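Local coordinates for Mgp-operon protein 3 (Mycoplasma pneumoniae, PDB 6RJ1) that probably serves as a surface adhesin subunit with which this human pathogen attaches to host cells, perhaps through sugar receptors, at residues Thr768-Thr780 with Ser841-Asp853. Sequence-based numbering, arbitrary orientation.
Sequences TDGFANSLLNFGT and SAESAVDLTTLKD
The carbonyl oxygen of Ser844 takes the hydroxyl of Thr768 at 3.1 Å (OG1 to O), the donor lying well above the carbonyl plane. A water bound to Thr768 N donates to the same oxygen, so two bonds hold this edge of the contact. Val846 offers its O to CA of Asp769 in a CA-H...O contact. At Asp847 the carboxylate swings against Gly770, with OD1 3.4 Å from the glycine CA. CG stands anti to the backbone N (chi1 -162°), and OD1 also accepts from N and OG1 of Thr849, both on one face of its plane; the bond to N closes an Asx turn that fixes the carboxylate's rotation. Leu848 N then donates to Asp769 O at 3.1 Å, with an N-H...O angle of 157°. Leu848 CB lies 3.7 Å from Phe778 CE2, while the leucine O reaches the edge of that ring and accepts from a water that also donates to Thr780 OG1. CG2 of Thr849 packs obliquely against the Phe771 ring, 3.5 Å from CZ, and CZ in turn lies over one face of the Phe778 ring, offset toward its rim. Farther on, Leu851 brings CD2 to 3.6 Å from Thr780 OG1, a hydroxyl also bonded to Asp471. Arg806 grips the other loop, salt-bridged to Asp769. The contact thus brings together the starts of strands from two antiparallel sheets: Thr780 lies in strand 779-786, paired with 799-805, and Leu851 opens 851-857, paired with 862-868, while helix 176-179 packs against Asn773 and Leu776.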
loop_
_atom_site.group_PDB
_atom_site.type_symbol
_atom_site.label_atom_id
_atom_site.label_comp_id
_atom_site.label_asym_id
_atom_site.label_seq_id
_atom_site.Cartn_x
_atom_site.Cartn_y
_atom_site.Cartn_z
ATOM N N THR A 768 -17.962 3.581 7.010
ATOM C CA THR A 768 -18.877 2.785 6.187
ATOM C C THR A 768 -18.285 2.554 4.789
ATOM O O THR A 768 -19.023 2.245 3.855
ATOM C CB THR A 768 -20.260 3.469 6.118
ATOM O OG1 THR A 768 -20.094 4.830 5.712
ATOM C CG2 THR A 768 -21.028 3.395 7.436
ATOM N N ASP A 769 -16.957 2.701 4.650
ATOM C CA ASP A 769 -16.243 2.577 3.378
ATOM C C ASP A 769 -15.629 1.181 3.129
ATOM O O ASP A 769 -14.735 1.024 2.288
ATOM C CB ASP A 769 -15.191 3.690 3.255
ATOM C CG ASP A 769 -14.071 3.679 4.289
ATOM O OD1 ASP A 769 -14.255 3.072 5.372
ATOM O OD2 ASP A 769 -13.019 4.290 4.023
ATOM N N GLY A 770 -16.161 0.181 3.825
ATOM C CA GLY A 770 -15.746 -1.208 3.669
ATOM C C GLY A 770 -14.693 -1.724 4.624
ATOM O O GLY A 770 -14.181 -2.823 4.415
ATOM N N PHE A 771 -14.365 -0.957 5.680
ATOM C CA PHE A 771 -13.359 -1.362 6.661
ATOM C C PHE A 771 -13.894 -1.284 8.076
ATOM O O PHE A 771 -14.471 -0.265 8.446
ATOM C CB PHE A 771 -12.106 -0.488 6.546
ATOM C CG PHE A 771 -11.397 -0.523 5.214
ATOM C CD1 PHE A 771 -10.528 -1.562 4.897
ATOM C CD2 PHE A 771 -11.532 0.523 4.310
ATOM C CE1 PHE A 771 -9.829 -1.567 3.686
ATOM C CE2 PHE A 771 -10.840 0.514 3.094
ATOM C CZ PHE A 771 -9.983 -0.524 2.796
ATOM N N ALA A 772 -13.669 -2.344 8.883
ATOM C CA ALA A 772 -14.079 -2.398 10.291
ATOM C C ALA A 772 -13.209 -1.468 11.145
ATOM O O ALA A 772 -13.619 -1.094 12.245
ATOM C CB ALA A 772 -13.996 -3.820 10.813
ATOM N N ASN A 773 -12.011 -1.101 10.640
ATOM C CA ASN A 773 -11.084 -0.188 11.308
ATOM C C ASN A 773 -11.259 1.242 10.778
ATOM O O ASN A 773 -11.704 1.427 9.644
ATOM C CB ASN A 773 -9.630 -0.664 11.137
ATOM C CG ASN A 773 -8.958 -0.169 9.879
ATOM O OD1 ASN A 773 -8.337 0.896 9.862
ATOM N ND2 ASN A 773 -9.075 -0.920 8.797
ATOM N N SER A 774 -10.871 2.242 11.592
ATOM C CA SER A 774 -10.905 3.674 11.255
ATOM C C SER A 774 -9.523 4.267 11.539
ATOM O O SER A 774 -9.400 5.448 11.877
ATOM C CB SER A 774 -11.967 4.386 12.096
ATOM O OG SER A 774 -11.662 4.263 13.474
ATOM N N LEU A 775 -8.487 3.423 11.397
ATOM C CA LEU A 775 -7.108 3.713 11.740
ATOM C C LEU A 775 -6.171 3.747 10.544
ATOM O O LEU A 775 -5.261 4.581 10.510
ATOM C CB LEU A 775 -6.649 2.601 12.710
ATOM C CG LEU A 775 -5.733 2.882 13.920
ATOM C CD1 LEU A 775 -4.514 2.004 13.882
ATOM C CD2 LEU A 775 -5.372 4.338 14.090
ATOM N N LEU A 776 -6.346 2.807 9.602
ATOM C CA LEU A 776 -5.445 2.645 8.467
ATOM C C LEU A 776 -5.976 3.224 7.189
ATOM O O LEU A 776 -7.131 2.980 6.830
ATOM C CB LEU A 776 -5.075 1.160 8.265
ATOM C CG LEU A 776 -4.751 0.351 9.518
ATOM C CD1 LEU A 776 -4.759 -1.117 9.228
ATOM C CD2 LEU A 776 -3.437 0.786 10.152
ATOM N N ASN A 777 -5.126 3.987 6.492
ATOM C CA ASN A 777 -5.499 4.563 5.212
ATOM C C ASN A 777 -5.289 3.555 4.086
ATOM O O ASN A 777 -4.500 2.622 4.218
ATOM C CB ASN A 777 -4.804 5.895 4.946
ATOM C CG ASN A 777 -5.632 6.830 4.094
ATOM O OD1 ASN A 777 -6.657 6.464 3.516
ATOM N ND2 ASN A 777 -5.209 8.065 3.988
ATOM N N PHE A 778 -6.039 3.718 3.004
ATOM C CA PHE A 778 -6.002 2.828 1.854
ATOM C C PHE A 778 -6.150 3.665 0.589
ATOM O O PHE A 778 -6.897 4.632 0.581
ATOM C CB PHE A 778 -7.127 1.785 2.008
ATOM C CG PHE A 778 -7.551 1.029 0.776
ATOM C CD1 PHE A 778 -6.878 -0.117 0.379
ATOM C CD2 PHE A 778 -8.668 1.418 0.055
ATOM C CE1 PHE A 778 -7.293 -0.839 -0.738
ATOM C CE2 PHE A 778 -9.079 0.695 -1.064
ATOM C CZ PHE A 778 -8.387 -0.429 -1.452
ATOM N N GLY A 779 -5.422 3.296 -0.449
ATOM C CA GLY A 779 -5.438 3.991 -1.729
ATOM C C GLY A 779 -5.656 3.036 -2.875
ATOM O O GLY A 779 -5.039 1.975 -2.918
ATOM N N THR A 780 -6.539 3.406 -3.809
ATOM C CA THR A 780 -6.910 2.569 -4.947
ATOM C C THR A 780 -7.265 3.391 -6.192
ATOM O O THR A 780 -7.642 4.560 -6.089
ATOM C CB THR A 780 -8.079 1.619 -4.526
ATOM O OG1 THR A 780 -8.304 0.626 -5.526
ATOM C CG2 THR A 780 -9.385 2.364 -4.241
ATOM N N SER A 841 -20.676 12.424 2.411
ATOM C CA SER A 841 -21.225 11.275 3.131
ATOM C C SER A 841 -21.693 10.156 2.185
ATOM O O SER A 841 -21.528 8.978 2.508
ATOM C CB SER A 841 -22.379 11.723 4.023
ATOM O OG SER A 841 -22.592 10.803 5.079
ATOM N N ALA A 842 -22.254 10.536 1.018
ATOM C CA ALA A 842 -22.757 9.619 -0.004
ATOM C C ALA A 842 -21.658 8.749 -0.615
ATOM O O ALA A 842 -21.910 7.584 -0.950
ATOM C CB ALA A 842 -23.470 10.401 -1.095
ATOM N N GLU A 843 -20.451 9.318 -0.769
ATOM C CA GLU A 843 -19.285 8.630 -1.336
ATOM C C GLU A 843 -18.464 7.927 -0.266
ATOM O O GLU A 843 -17.710 7.017 -0.589
ATOM C CB GLU A 843 -18.418 9.547 -2.225
ATOM C CG GLU A 843 -18.585 11.042 -1.992
ATOM C CD GLU A 843 -19.752 11.768 -2.635
ATOM O OE1 GLU A 843 -20.003 12.929 -2.239
ATOM O OE2 GLU A 843 -20.413 11.190 -3.529
ATOM N N SER A 844 -18.640 8.322 1.010
ATOM C CA SER A 844 -18.003 7.703 2.177
ATOM C C SER A 844 -18.729 6.389 2.502
ATOM O O SER A 844 -18.235 5.591 3.291
ATOM C CB SER A 844 -18.068 8.638 3.383
ATOM O OG SER A 844 -17.268 9.794 3.202
ATOM N N ALA A 845 -19.912 6.184 1.900
ATOM C CA ALA A 845 -20.749 4.999 2.069
ATOM C C ALA A 845 -20.340 3.893 1.090
ATOM O O ALA A 845 -20.742 2.741 1.272
ATOM C CB ALA A 845 -22.213 5.370 1.866
ATOM N N VAL A 846 -19.545 4.253 0.056
ATOM C CA VAL A 846 -19.023 3.369 -0.994
ATOM C C VAL A 846 -17.856 2.532 -0.452
ATOM O O VAL A 846 -16.917 3.088 0.122
ATOM C CB VAL A 846 -18.586 4.187 -2.245
ATOM C CG1 VAL A 846 -18.015 3.294 -3.339
ATOM C CG2 VAL A 846 -19.732 5.036 -2.790
ATOM N N ASP A 847 -17.905 1.201 -0.684
ATOM C CA ASP A 847 -16.858 0.242 -0.301
ATOM C C ASP A 847 -15.691 0.402 -1.261
ATOM O O ASP A 847 -15.799 0.020 -2.426
ATOM C CB ASP A 847 -17.399 -1.196 -0.362
ATOM C CG ASP A 847 -16.587 -2.224 0.390
ATOM O OD1 ASP A 847 -15.340 -2.111 0.396
ATOM O OD2 ASP A 847 -17.194 -3.144 0.971
ATOM N N LEU A 848 -14.581 0.977 -0.780
ATOM C CA LEU A 848 -13.403 1.223 -1.614
ATOM C C LEU A 848 -12.645 -0.056 -2.025
ATOM O O LEU A 848 -11.844 -0.007 -2.958
ATOM C CB LEU A 848 -12.450 2.241 -0.956
ATOM C CG LEU A 848 -12.979 3.653 -0.745
ATOM C CD1 LEU A 848 -11.972 4.498 0.042
ATOM C CD2 LEU A 848 -13.353 4.331 -2.072
ATOM N N THR A 849 -12.911 -1.195 -1.351
ATOM C CA THR A 849 -12.259 -2.474 -1.662
ATOM C C THR A 849 -12.932 -3.167 -2.855
ATOM O O THR A 849 -12.381 -4.135 -3.384
ATOM C CB THR A 849 -12.249 -3.413 -0.431
ATOM O OG1 THR A 849 -13.543 -4.007 -0.233
ATOM C CG2 THR A 849 -11.777 -2.733 0.839
ATOM N N THR A 850 -14.132 -2.695 -3.255
ATOM C CA THR A 850 -14.932 -3.306 -4.320
ATOM C C THR A 850 -14.743 -2.676 -5.709
ATOM O O THR A 850 -15.511 -3.000 -6.620
ATOM C CB THR A 850 -16.407 -3.335 -3.927
ATOM O OG1 THR A 850 -16.888 -2.004 -3.779
ATOM C CG2 THR A 850 -16.671 -4.155 -2.679
ATOM N N LEU A 851 -13.726 -1.808 -5.881
ATOM C CA LEU A 851 -13.466 -1.157 -7.163
ATOM C C LEU A 851 -13.221 -2.174 -8.265
ATOM O O LEU A 851 -12.322 -3.009 -8.154
ATOM C CB LEU A 851 -12.311 -0.143 -7.070
ATOM C CG LEU A 851 -11.918 0.547 -8.386
ATOM C CD1 LEU A 851 -12.824 1.718 -8.698
ATOM C CD2 LEU A 851 -10.505 0.996 -8.341
ATOM N N LYS A 852 -14.049 -2.128 -9.312
ATOM C CA LYS A 852 -13.885 -3.070 -10.405
ATOM C C LYS A 852 -13.269 -2.401 -11.635
ATOM O O LYS A 852 -12.526 -3.062 -12.361
ATOM C CB LYS A 852 -15.191 -3.840 -10.700
ATOM C CG LYS A 852 -15.993 -3.403 -11.912
ATOM C CD LYS A 852 -16.195 -4.578 -12.851
ATOM C CE LYS A 852 -17.382 -4.407 -13.763
ATOM N NZ LYS A 852 -17.733 -5.691 -14.429
ATOM N N ASP A 853 -13.517 -1.095 -11.844
ATOM C CA ASP A 853 -12.984 -0.417 -13.021
ATOM C C ASP A 853 -12.758 1.084 -12.861
ATOM O O ASP A 853 -13.491 1.756 -12.135
ATOM C CB ASP A 853 -13.906 -0.695 -14.229
ATOM C CG ASP A 853 -13.521 0.035 -15.494
ATOM O OD1 ASP A 853 -12.492 -0.347 -16.116
ATOM O OD2 ASP A 853 -14.222 1.007 -15.850
HETATM O O HOH W 1 -16.879 6.006 6.144
HETATM O O HOH W 2 -10.127 -1.298 -4.465
#